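Local coordinates for peptide methionine sulfoxide reductase MsrA (Treponema denticola ATCC 35405, PDB 5FA9), which probably repairs oxidised proteins as a bifunctional reductase, returning both epimers of methionine sulfoxide to methionine at the expense of thioredoxin, at residues G17-I22 and F73-P78; S48-T53 and H131-E136; N82-D87 and Y92-Y97. The protein carries 2 engineered substitutions. One frame throughout, in Å; residues are numbered along the deposited sequence.

From the N terminus, helix 12-19 supplies the first half of contact 1, whose partner at the end of helix 65-74 comes 51 residues later. Before that loop closes, strand 51-59 opens contact 2, so contacts 1 and 2 cross along the chain. Contact 3 follows contact 1 in series: a hairpin turn at 82-87 meets the run into strand 95-98 after only four intervening residues, and it nests inside the long loop that contact 2 closes at edge strand 132-134. Gln84 ties contact 3 to contact 1. Contacts 2 and 3 share the mixed sheet and the bound dithiane, and Arg93 ties them together.

Contact 1: residues G17-I22 and F73-P78; sequences GYFRQI and FRIIDP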
loop_
_atom_site.group_PDB
_atom_site.type_symbol
_atom_site.label_atom_id
_atom_site.label_comp_id
_atom_site.label_asym_id
_atom_site.label_seq_id
_atom_site.Cartn_x
_atom_site.Cartn_y
_atom_site.Cartn_z
ATOM N N GLY B 17 18.043 -7.084 2.495
ATOM C CA GLY B 17 19.159 -6.211 2.177
ATOM C C GLY B 17 19.223 -5.858 0.704
ATOM O O GLY B 17 19.665 -4.771 0.333
ATOM N N TYR B 18 18.779 -6.784 -0.139
ATOM C CA TYR B 18 18.759 -6.565 -1.579
ATOM C C TYR B 18 17.596 -5.668 -1.994
ATOM O O TYR B 18 17.797 -4.620 -2.606
ATOM C CB TYR B 18 18.682 -7.901 -2.323
ATOM C CG TYR B 18 18.741 -7.769 -3.829
ATOM C CD1 TYR B 18 19.957 -7.767 -4.497
ATOM C CD2 TYR B 18 17.579 -7.651 -4.583
ATOM C CE1 TYR B 18 20.017 -7.646 -5.874
ATOM C CE2 TYR B 18 17.628 -7.529 -5.957
ATOM C CZ TYR B 18 18.848 -7.528 -6.598
ATOM O OH TYR B 18 18.900 -7.408 -7.967
ATOM N N PHE B 19 16.380 -6.089 -1.654
ATOM C CA PHE B 19 15.173 -5.417 -2.126
ATOM C C PHE B 19 14.985 -4.017 -1.548
ATOM O O PHE B 19 14.271 -3.197 -2.123
ATOM C CB PHE B 19 13.940 -6.270 -1.815
ATOM C CG PHE B 19 13.703 -7.371 -2.807
ATOM C CD1 PHE B 19 13.030 -7.118 -3.991
ATOM C CD2 PHE B 19 14.154 -8.656 -2.560
ATOM C CE1 PHE B 19 12.812 -8.127 -4.911
ATOM C CE2 PHE B 19 13.939 -9.670 -3.473
ATOM C CZ PHE B 19 13.268 -9.404 -4.652
ATOM N N ARG B 20 15.626 -3.740 -0.417
ATOM C CA ARG B 20 15.530 -2.420 0.197
ATOM C C ARG B 20 16.256 -1.368 -0.640
ATOM O O ARG B 20 16.040 -0.169 -0.468
ATOM C CB ARG B 20 16.091 -2.442 1.621
ATOM C CG ARG B 20 17.607 -2.510 1.698
ATOM C CD ARG B 20 18.074 -2.710 3.133
ATOM N NE ARG B 20 17.539 -1.692 4.034
ATOM C CZ ARG B 20 18.058 -0.479 4.186
ATOM N NH1 ARG B 20 19.131 -0.121 3.494
ATOM N NH2 ARG B 20 17.503 0.381 5.030
ATOM N N GLN B 21 17.112 -1.825 -1.549
ATOM C CA GLN B 21 17.900 -0.930 -2.388
ATOM C C GLN B 21 17.205 -0.632 -3.712
ATOM O O GLN B 21 17.696 0.164 -4.513
ATOM C CB GLN B 21 19.280 -1.528 -2.659
ATOM C CG GLN B 21 20.123 -1.747 -1.420
ATOM C CD GLN B 21 21.493 -2.302 -1.747
ATOM O OE1 GLN B 21 22.372 -1.578 -2.214
ATOM N NE2 GLN B 21 21.679 -3.595 -1.512
ATOM N N ILE B 22 16.064 -1.272 -3.939
ATOM C CA ILE B 22 15.354 -1.138 -5.203
ATOM C C ILE B 22 14.320 -0.019 -5.145
ATOM O O ILE B 22 13.475 0.002 -4.250
ATOM C CB ILE B 22 14.658 -2.457 -5.596
ATOM C CG1 ILE B 22 15.693 -3.572 -5.748
ATOM C CG2 ILE B 22 13.868 -2.286 -6.883
ATOM C CD1 ILE B 22 15.089 -4.949 -5.882
ATOM N N PHE B 73 14.176 -13.820 -8.963
ATOM C CA PHE B 73 14.775 -14.964 -9.644
ATOM C C PHE B 73 16.267 -14.753 -9.889
ATOM O O PHE B 73 17.015 -15.712 -10.082
ATOM C CB PHE B 73 14.058 -15.238 -10.967
ATOM C CG PHE B 73 12.836 -16.102 -10.827
ATOM C CD1 PHE B 73 11.592 -15.538 -10.598
ATOM C CD2 PHE B 73 12.933 -17.482 -10.920
ATOM C CE1 PHE B 73 10.467 -16.332 -10.467
ATOM C CE2 PHE B 73 11.812 -18.282 -10.792
ATOM C CZ PHE B 73 10.577 -17.706 -10.564
ATOM N N ARG B 74 16.693 -13.495 -9.880
ATOM C CA ARG B 74 18.095 -13.159 -10.097
ATOM C C ARG B 74 18.964 -13.577 -8.911
ATOM O O ARG B 74 20.120 -13.967 -9.083
ATOM C CB ARG B 74 18.245 -11.658 -10.353
ATOM C CG ARG B 74 19.682 -11.164 -10.379
ATOM C CD ARG B 74 19.744 -9.658 -10.205
ATOM N NE ARG B 74 21.039 -9.109 -10.594
ATOM C CZ ARG B 74 21.331 -7.812 -10.582
ATOM N NH1 ARG B 74 20.419 -6.929 -10.198
ATOM N NH2 ARG B 74 22.535 -7.397 -10.952
ATOM N N ILE B 75 18.397 -13.510 -7.711
ATOM C CA ILE B 75 19.168 -13.746 -6.494
ATOM C C ILE B 75 18.930 -15.123 -5.877
ATOM O O ILE B 75 19.411 -15.403 -4.781
ATOM C CB ILE B 75 18.862 -12.675 -5.428
ATOM C CG1 ILE B 75 17.398 -12.758 -4.992
ATOM C CG2 ILE B 75 19.185 -11.286 -5.958
ATOM C CD1 ILE B 75 17.038 -11.796 -3.880
ATOM N N ILE B 76 18.192 -15.983 -6.572
ATOM C CA ILE B 76 17.937 -17.326 -6.057
ATOM C C ILE B 76 18.222 -18.412 -7.088
ATOM O O ILE B 76 18.364 -18.137 -8.278
ATOM C CB ILE B 76 16.476 -17.499 -5.589
ATOM C CG1 ILE B 76 15.528 -17.487 -6.790
ATOM C CG2 ILE B 76 16.098 -16.437 -4.564
ATOM C CD1 ILE B 76 14.158 -18.043 -6.488
ATOM N N ASP B 77 18.308 -19.649 -6.610
ATOM C CA ASP B 77 18.329 -20.816 -7.479
ATOM C C ASP B 77 16.944 -21.455 -7.463
ATOM O O ASP B 77 16.591 -22.155 -6.514
ATOM C CB ASP B 77 19.396 -21.818 -7.032
ATOM C CG ASP B 77 19.506 -23.012 -7.963
ATOM O OD1 ASP B 77 18.987 -22.940 -9.097
ATOM O OD2 ASP B 77 20.116 -24.025 -7.561
ATOM N N PRO B 78 16.151 -21.213 -8.518
ATOM C CA PRO B 78 14.757 -21.665 -8.570
ATOM C C PRO B 78 14.609 -23.171 -8.784
ATOM O O PRO B 78 13.489 -23.679 -8.756
ATOM C CB PRO B 78 14.188 -20.894 -9.763
ATOM C CG PRO B 78 15.362 -20.664 -10.646
ATOM C CD PRO B 78 16.541 -20.474 -9.733
#
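Tyr18 OH meets two nitrogens: it is hydrogen-bonded to ND1 of His71, one helical turn before Ile75, and, weakly, to NH1 of Arg74. The bond from Arg74 NH1 to Tyr18 OH is short, 2.7 Å, yet weak, because the N-H points well off the oxygen with an angle of only 124°. NH1 arrives at the edge of the phenol ring, near its plane, while the guanidinium plane stands almost perpendicular to that ring. Arg74 is extended from CG to NE, and its CD also lies against the hydroxyl, 3.3 Å from Tyr18 OH. One face of the same ring is covered by Ile75, whose CG2 methyl sits over the ring centre in a CH-pi contact, 3.7 Å from the centroid and 11° off the normal. Tyr18 carries CG anti to its own N (chi1 -176°), which sends the ring out from helix 12-19 to the end of helix 65-74. The other branch of Ile75 ends in CD1, which touches Phe19 CE2, 3.8 Å away, coming at the ring obliquely. Thus one isoleucine, the first residue to leave helical geometry, meets two aromatic side chains with two different methyls. The two helix ends of the MsrA part are joined by a mostly apolar, buried contact in which the tyrosine hydroxyl gains polar partners at its margin, and the nearby guanidinium would probably polarise the hydroxyl, drawing charge onto its oxygen.

Contact 2: residues S48-T53 and H131-E136; sequences SDHAET and HFILAE. With D1D ((4S,5S)-1,2-dithiane-4,5-diol), chain F.
The Phe132 ring turns its edge to Thr53: the carbonyl oxygen of Thr53 lies near the ring plane, 3.7 Å from Phe132 CE1, and Thr53 CB meets the same carbon at 4.0 Å. Tyr6 adds an edge-to-face ring contact. This is one end of the mixed sheet of the MsrA fold, where strand 25-33 runs between strand 51-59 and edge strand 132-134. The two strands brought together here therefore share no backbone hydrogen bond; each pairs with the strand between them, Thr53 with Gly31 and Ile133 with Tyr32, and they meet across it through side chains and the Thr53 carbonyl. With CG anti to the backbone N (chi1 178°), Phe132 extends its ring to Thr53. Farther out, the CD1 methyl of Ile133 approaches His50 NE2 at 3.9 Å, the two side chains crossing at about a right angle, and His50 also rests on Tyr32. Glu52 starts away from this contact, its carboxylate in the ligand pocket, where OE1 lies 3.3 Å from C2 of the bound dithiane and OE2 accepts the backbone N-H of Phe12. Within strand 51-59, Thr53 OG1 donates to Ala51 O at 2.9 Å, reaching that oxygen from above the carbonyl plane.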
loop_
_atom_site.group_PDB
_atom_site.type_symbol
_atom_site.label_atom_id
_atom_site.label_comp_id
_atom_site.label_asym_id
_atom_site.label_seq_id
_atom_site.Cartn_x
_atom_site.Cartn_y
_atom_site.Cartn_z
ATOM N N SER B 48 5.466 -25.589 13.496
ATOM C CA SER B 48 5.274 -25.850 12.074
ATOM C C SER B 48 6.487 -25.402 11.266
ATOM O O SER B 48 7.394 -24.758 11.794
ATOM C CB SER B 48 4.015 -25.144 11.564
ATOM O OG SER B 48 2.996 -25.137 12.548
ATOM N N ASP B 49 6.502 -25.754 9.984
ATOM C CA ASP B 49 7.645 -25.465 9.125
ATOM C C ASP B 49 7.390 -24.199 8.311
ATOM O O ASP B 49 6.794 -24.242 7.235
ATOM C CB ASP B 49 7.955 -26.652 8.207
ATOM C CG ASP B 49 6.728 -27.176 7.489
ATOM O OD1 ASP B 49 5.627 -27.130 8.077
ATOM O OD2 ASP B 49 6.866 -27.633 6.334
ATOM N N HIS B 50 7.847 -23.068 8.839
ATOM C CA HIS B 50 7.636 -21.784 8.188
ATOM C C HIS B 50 8.840 -21.423 7.328
ATOM O O HIS B 50 9.980 -21.710 7.691
ATOM C CB HIS B 50 7.390 -20.687 9.227
ATOM C CG HIS B 50 6.135 -20.871 10.022
ATOM N ND1 HIS B 50 4.879 -20.780 9.464
ATOM C CD2 HIS B 50 5.944 -21.134 11.337
ATOM C CE1 HIS B 50 3.968 -20.983 10.398
ATOM N NE2 HIS B 50 4.588 -21.199 11.545
ATOM N N ALA B 51 8.582 -20.787 6.190
ATOM C CA ALA B 51 9.652 -20.337 5.312
ATOM C C ALA B 51 10.056 -18.906 5.642
ATOM O O ALA B 51 9.205 -18.054 5.894
ATOM C CB ALA B 51 9.226 -20.448 3.856
ATOM N N GLU B 52 11.360 -18.652 5.638
ATOM C CA GLU B 52 11.874 -17.313 5.888
ATOM C C GLU B 52 11.513 -16.391 4.730
ATOM O O GLU B 52 11.983 -16.574 3.608
ATOM C CB GLU B 52 13.387 -17.350 6.102
ATOM C CG GLU B 52 13.805 -18.069 7.376
ATOM C CD GLU B 52 15.266 -17.857 7.718
ATOM O OE1 GLU B 52 15.775 -18.564 8.612
ATOM O OE2 GLU B 52 15.902 -16.979 7.098
ATOM N N THR B 53 10.674 -15.401 5.015
ATOM C CA THR B 53 10.078 -14.577 3.972
ATOM C C THR B 53 10.230 -13.088 4.273
ATOM O O THR B 53 10.210 -12.672 5.432
ATOM C CB THR B 53 8.579 -14.917 3.799
ATOM O OG1 THR B 53 8.422 -16.336 3.677
ATOM C CG2 THR B 53 7.996 -14.240 2.566
ATOM N N HIS B 131 -0.406 -17.410 6.487
ATOM C CA HIS B 131 0.124 -16.817 7.713
ATOM C C HIS B 131 1.491 -16.188 7.468
ATOM O O HIS B 131 2.298 -16.710 6.699
ATOM C CB HIS B 131 0.245 -17.855 8.832
ATOM C CG HIS B 131 -1.070 -18.369 9.334
ATOM N ND1 HIS B 131 -2.236 -17.647 9.237
ATOM C CD2 HIS B 131 -1.391 -19.526 9.960
ATOM C CE1 HIS B 131 -3.230 -18.341 9.770
ATOM N NE2 HIS B 131 -2.743 -19.483 10.215
ATOM N N PHE B 132 1.750 -15.071 8.143
ATOM C CA PHE B 132 3.053 -14.417 8.102
ATOM C C PHE B 132 3.405 -13.864 9.475
ATOM O O PHE B 132 2.842 -12.858 9.908
ATOM C CB PHE B 132 3.065 -13.300 7.055
ATOM C CG PHE B 132 4.367 -12.550 6.978
ATOM C CD1 PHE B 132 5.425 -13.048 6.234
ATOM C CD2 PHE B 132 4.531 -11.344 7.641
ATOM C CE1 PHE B 132 6.623 -12.364 6.162
ATOM C CE2 PHE B 132 5.728 -10.655 7.571
ATOM C CZ PHE B 132 6.773 -11.166 6.830
ATOM N N ILE B 133 4.335 -14.523 10.155
ATOM C CA ILE B 133 4.720 -14.123 11.501
ATOM C C ILE B 133 5.919 -13.183 11.466
ATOM O O ILE B 133 7.012 -13.572 11.056
ATOM C CB ILE B 133 5.050 -15.346 12.374
ATOM C CG1 ILE B 133 3.825 -16.255 12.493
ATOM C CG2 ILE B 133 5.529 -14.907 13.749
ATOM C CD1 ILE B 133 4.130 -17.621 13.064
ATOM N N LEU B 134 5.699 -11.943 11.894
ATOM C CA LEU B 134 6.741 -10.921 11.889
ATOM C C LEU B 134 7.912 -11.310 12.785
ATOM O O LEU B 134 7.724 -11.661 13.949
ATOM C CB LEU B 134 6.164 -9.576 12.335
ATOM C CG LEU B 134 7.024 -8.333 12.101
ATOM C CD1 LEU B 134 7.300 -8.141 10.619
ATOM C CD2 LEU B 134 6.353 -7.101 12.689
ATOM N N ALA B 135 9.119 -11.245 12.233
ATOM C CA ALA B 135 10.324 -11.571 12.987
ATOM C C ALA B 135 10.653 -10.468 13.987
ATOM O O ALA B 135 10.123 -9.359 13.898
ATOM C CB ALA B 135 11.495 -11.804 12.047
ATOM N N GLU B 136 11.529 -10.780 14.936
ATOM C CA GLU B 136 11.919 -9.828 15.970
ATOM C C GLU B 136 12.677 -8.644 15.380
ATOM O O GLU B 136 13.205 -8.728 14.271
ATOM C CB GLU B 136 12.775 -10.518 17.037
ATOM C CG GLU B 136 12.118 -11.726 17.696
ATOM C CD GLU B 136 12.323 -13.016 16.917
ATOM O OE1 GLU B 136 12.272 -12.983 15.669
ATOM O OE2 GLU B 136 12.536 -14.068 17.557
HETATM S S1 D1D F . 16.972 -17.129 11.923
HETATM C C1 D1D F . 17.564 -15.891 11.066
HETATM C C2 D1D F . 18.077 -16.356 9.609
HETATM O O2 D1D F . 18.625 -15.380 9.035
HETATM C C3 D1D F . 19.198 -17.656 9.702
HETATM O O3 D1D F . 19.459 -18.056 8.537
HETATM C C4 D1D F . 18.632 -18.893 10.568
HETATM S S4 D1D F . 18.104 -18.437 12.026
#

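Contact 3: residues N82-D87 and Y92-Y97; sequences NKQGND and YRTGIY. With D1D ((4S,5S)-1,2-dithiane-4,5-diol), chain F.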
loop_
_atom_site.group_PDB
_atom_site.type_symbol
_atom_site.label_atom_id
_atom_site.label_comp_id
_atom_site.label_asym_id
_atom_site.label_seq_id
_atom_site.Cartn_x
_atom_site.Cartn_y
_atom_site.Cartn_z
ATOM N N ASN B 82 14.582 -26.684 -0.951
ATOM C CA ASN B 82 14.870 -26.535 0.474
ATOM C C ASN B 82 16.327 -26.200 0.785
ATOM O O ASN B 82 16.851 -26.599 1.825
ATOM C CB ASN B 82 14.469 -27.807 1.226
ATOM C CG ASN B 82 12.991 -28.121 1.093
ATOM O OD1 ASN B 82 12.158 -27.219 1.012
ATOM N ND2 ASN B 82 12.659 -29.407 1.071
ATOM N N LYS B 83 16.974 -25.463 -0.112
ATOM C CA LYS B 83 18.364 -25.070 0.090
ATOM C C LYS B 83 18.770 -23.912 -0.815
ATOM O O LYS B 83 18.641 -23.986 -2.037
ATOM C CB LYS B 83 19.299 -26.260 -0.145
ATOM C CG LYS B 83 20.773 -25.937 0.063
ATOM C CD LYS B 83 21.637 -27.186 -0.037
ATOM C CE LYS B 83 23.031 -26.940 0.522
ATOM N NZ LYS B 83 23.935 -28.103 0.304
ATOM N N GLN B 84 19.264 -22.843 -0.200
ATOM C CA GLN B 84 19.813 -21.713 -0.937
ATOM C C GLN B 84 21.214 -21.410 -0.422
ATOM O O GLN B 84 21.386 -20.975 0.716
ATOM C CB GLN B 84 18.910 -20.484 -0.805
ATOM C CG GLN B 84 17.572 -20.625 -1.513
ATOM C CD GLN B 84 17.725 -20.811 -3.011
ATOM O OE1 GLN B 84 18.399 -20.028 -3.679
ATOM N NE2 GLN B 84 17.104 -21.858 -3.543
ATOM N N GLY B 85 22.212 -21.645 -1.266
ATOM C CA GLY B 85 23.597 -21.544 -0.848
ATOM C C GLY B 85 23.926 -22.669 0.115
ATOM O O GLY B 85 23.638 -23.832 -0.162
ATOM N N ASN B 86 24.528 -22.326 1.248
ATOM C CA ASN B 86 24.844 -23.323 2.264
ATOM C C ASN B 86 23.740 -23.447 3.312
ATOM O O ASN B 86 23.832 -24.262 4.229
ATOM C CB ASN B 86 26.177 -22.996 2.938
ATOM C CG ASN B 86 27.363 -23.555 2.176
ATOM O OD1 ASN B 86 28.125 -24.366 2.700
ATOM N ND2 ASN B 86 27.520 -23.127 0.928
ATOM N N ASP B 87 22.697 -22.636 3.167
ATOM C CA ASP B 87 21.565 -22.675 4.085
ATOM C C ASP B 87 20.534 -23.693 3.611
ATOM O O ASP B 87 19.792 -23.443 2.662
ATOM C CB ASP B 87 20.926 -21.291 4.215
ATOM C CG ASP B 87 21.923 -20.225 4.633
ATOM O OD1 ASP B 87 22.717 -20.483 5.562
ATOM O OD2 ASP B 87 21.912 -19.130 4.033
ATOM N N TYR B 92 14.196 -22.522 4.346
ATOM C CA TYR B 92 14.908 -21.829 3.278
ATOM C C TYR B 92 14.344 -22.161 1.900
ATOM O O TYR B 92 14.964 -21.852 0.881
ATOM C CB TYR B 92 16.399 -22.170 3.317
ATOM C CG TYR B 92 17.066 -21.869 4.639
ATOM C CD1 TYR B 92 17.272 -20.559 5.053
ATOM C CD2 TYR B 92 17.500 -22.894 5.467
ATOM C CE1 TYR B 92 17.884 -20.281 6.260
ATOM C CE2 TYR B 92 18.114 -22.626 6.674
ATOM C CZ TYR B 92 18.303 -21.318 7.065
ATOM O OH TYR B 92 18.915 -21.049 8.267
ATOM N N ARG B 93 13.177 -22.797 1.867
ATOM C CA ARG B 93 12.542 -23.137 0.599
ATOM C C ARG B 93 12.118 -21.874 -0.142
ATOM O O ARG B 93 11.748 -20.875 0.476
ATOM C CB ARG B 93 11.338 -24.059 0.818
ATOM C CG ARG B 93 10.164 -23.416 1.542
ATOM C CD ARG B 93 9.036 -24.415 1.747
ATOM N NE ARG B 93 7.915 -23.840 2.486
ATOM C CZ ARG B 93 7.848 -23.774 3.812
ATOM N NH1 ARG B 93 8.839 -24.246 4.554
ATOM N NH2 ARG B 93 6.787 -23.234 4.396
ATOM N N THR B 94 12.186 -21.920 -1.467
ATOM C CA THR B 94 11.815 -20.775 -2.286
ATOM C C THR B 94 10.313 -20.745 -2.533
ATOM O O THR B 94 9.694 -21.778 -2.791
ATOM C CB THR B 94 12.550 -20.783 -3.637
ATOM O OG1 THR B 94 12.348 -22.045 -4.285
ATOM C CG2 THR B 94 14.038 -20.559 -3.431
ATOM N N GLY B 95 9.728 -19.555 -2.447
ATOM C CA GLY B 95 8.303 -19.402 -2.660
ATOM C C GLY B 95 7.872 -17.970 -2.897
ATOM O O GLY B 95 8.516 -17.026 -2.437
ATOM N N ILE B 96 6.768 -17.813 -3.619
ATOM C CA ILE B 96 6.173 -16.504 -3.850
ATOM C C ILE B 96 4.746 -16.510 -3.318
ATOM O O ILE B 96 3.898 -17.259 -3.801
ATOM C CB ILE B 96 6.174 -16.126 -5.342
ATOM C CG1 ILE B 96 7.594 -16.182 -5.907
ATOM C CG2 ILE B 96 5.570 -14.744 -5.544
ATOM C CD1 ILE B 96 7.666 -15.987 -7.406
ATOM N N TYR B 97 4.485 -15.671 -2.322
ATOM C CA TYR B 97 3.196 -15.681 -1.642
ATOM C C TYR B 97 2.438 -14.382 -1.876
ATOM O O TYR B 97 2.994 -13.292 -1.739
ATOM C CB TYR B 97 3.392 -15.921 -0.144
ATOM C CG TYR B 97 4.298 -17.092 0.159
ATOM C CD1 TYR B 97 3.835 -18.398 0.057
ATOM C CD2 TYR B 97 5.618 -16.893 0.542
ATOM C CE1 TYR B 97 4.661 -19.473 0.331
ATOM C CE2 TYR B 97 6.451 -17.961 0.818
ATOM C CZ TYR B 97 5.970 -19.248 0.712
ATOM O OH TYR B 97 6.797 -20.312 0.985
HETATM S S1 D1D F . 16.972 -17.129 11.923
HETATM C C1 D1D F . 17.564 -15.891 11.066
HETATM C C2 D1D F . 18.077 -16.356 9.609
HETATM O O2 D1D F . 18.625 -15.380 9.035
HETATM C C3 D1D F . 19.198 -17.656 9.702
HETATM O O3 D1D F . 19.459 -18.056 8.537
HETATM C C4 D1D F . 18.632 -18.893 10.568
HETATM S S4 D1D F . 18.104 -18.437 12.026
HETATM O O HOH W 1 12.925 -24.684 -2.481
HETATM O O HOH W 2 15.398 -23.352 -1.825
#
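Asp87 lays its CB over the middle of the Tyr92 ring, 3.6 Å from the centroid and 4° off the normal, a CH-pi contact made by the methylene carbon. Its carboxylate is engaged beyond the contact, OD2 with the hydroxyl of Tyr150. At the edge of the same phenol ring, near its plane, stands O3 of the bound dithiane, hydrogen-bonded to Tyr92 OH at 3.1 Å; Ser11, the engineered residue at the predicted active-site position, binds the same ligand. Gln84 and Thr94 cross at about a right angle, with Gln84 NE2 3.3 Å from the Thr94 CG2 methyl. A bend at chi2 (-62°) folds the amide back, and its OE1 accepts the backbone N-H of Asp77. Asn82 OD1 rests on Arg93 CB at 3.3 Å, while the arginine chain runs on to Glu125 and to the carbonyl of Asp49. Two waters fill the role of direct hydrogen bonds between the segments: one accepts from the backbone N of both Asn82 and Thr94, the other from Lys83 N and Gln84 NE2, and it can donate to Tyr92 O. The type II' turn from Gln84 to Asp87 brings Asp87 back to the tyrosine. The contact thus combines a water-bridged backbone with a CH-pi contact of Asp87 on the Tyr92 face, leaving the tyrosine hydroxyl turned to the ligand pocket, consistent with a place in substrate recognition.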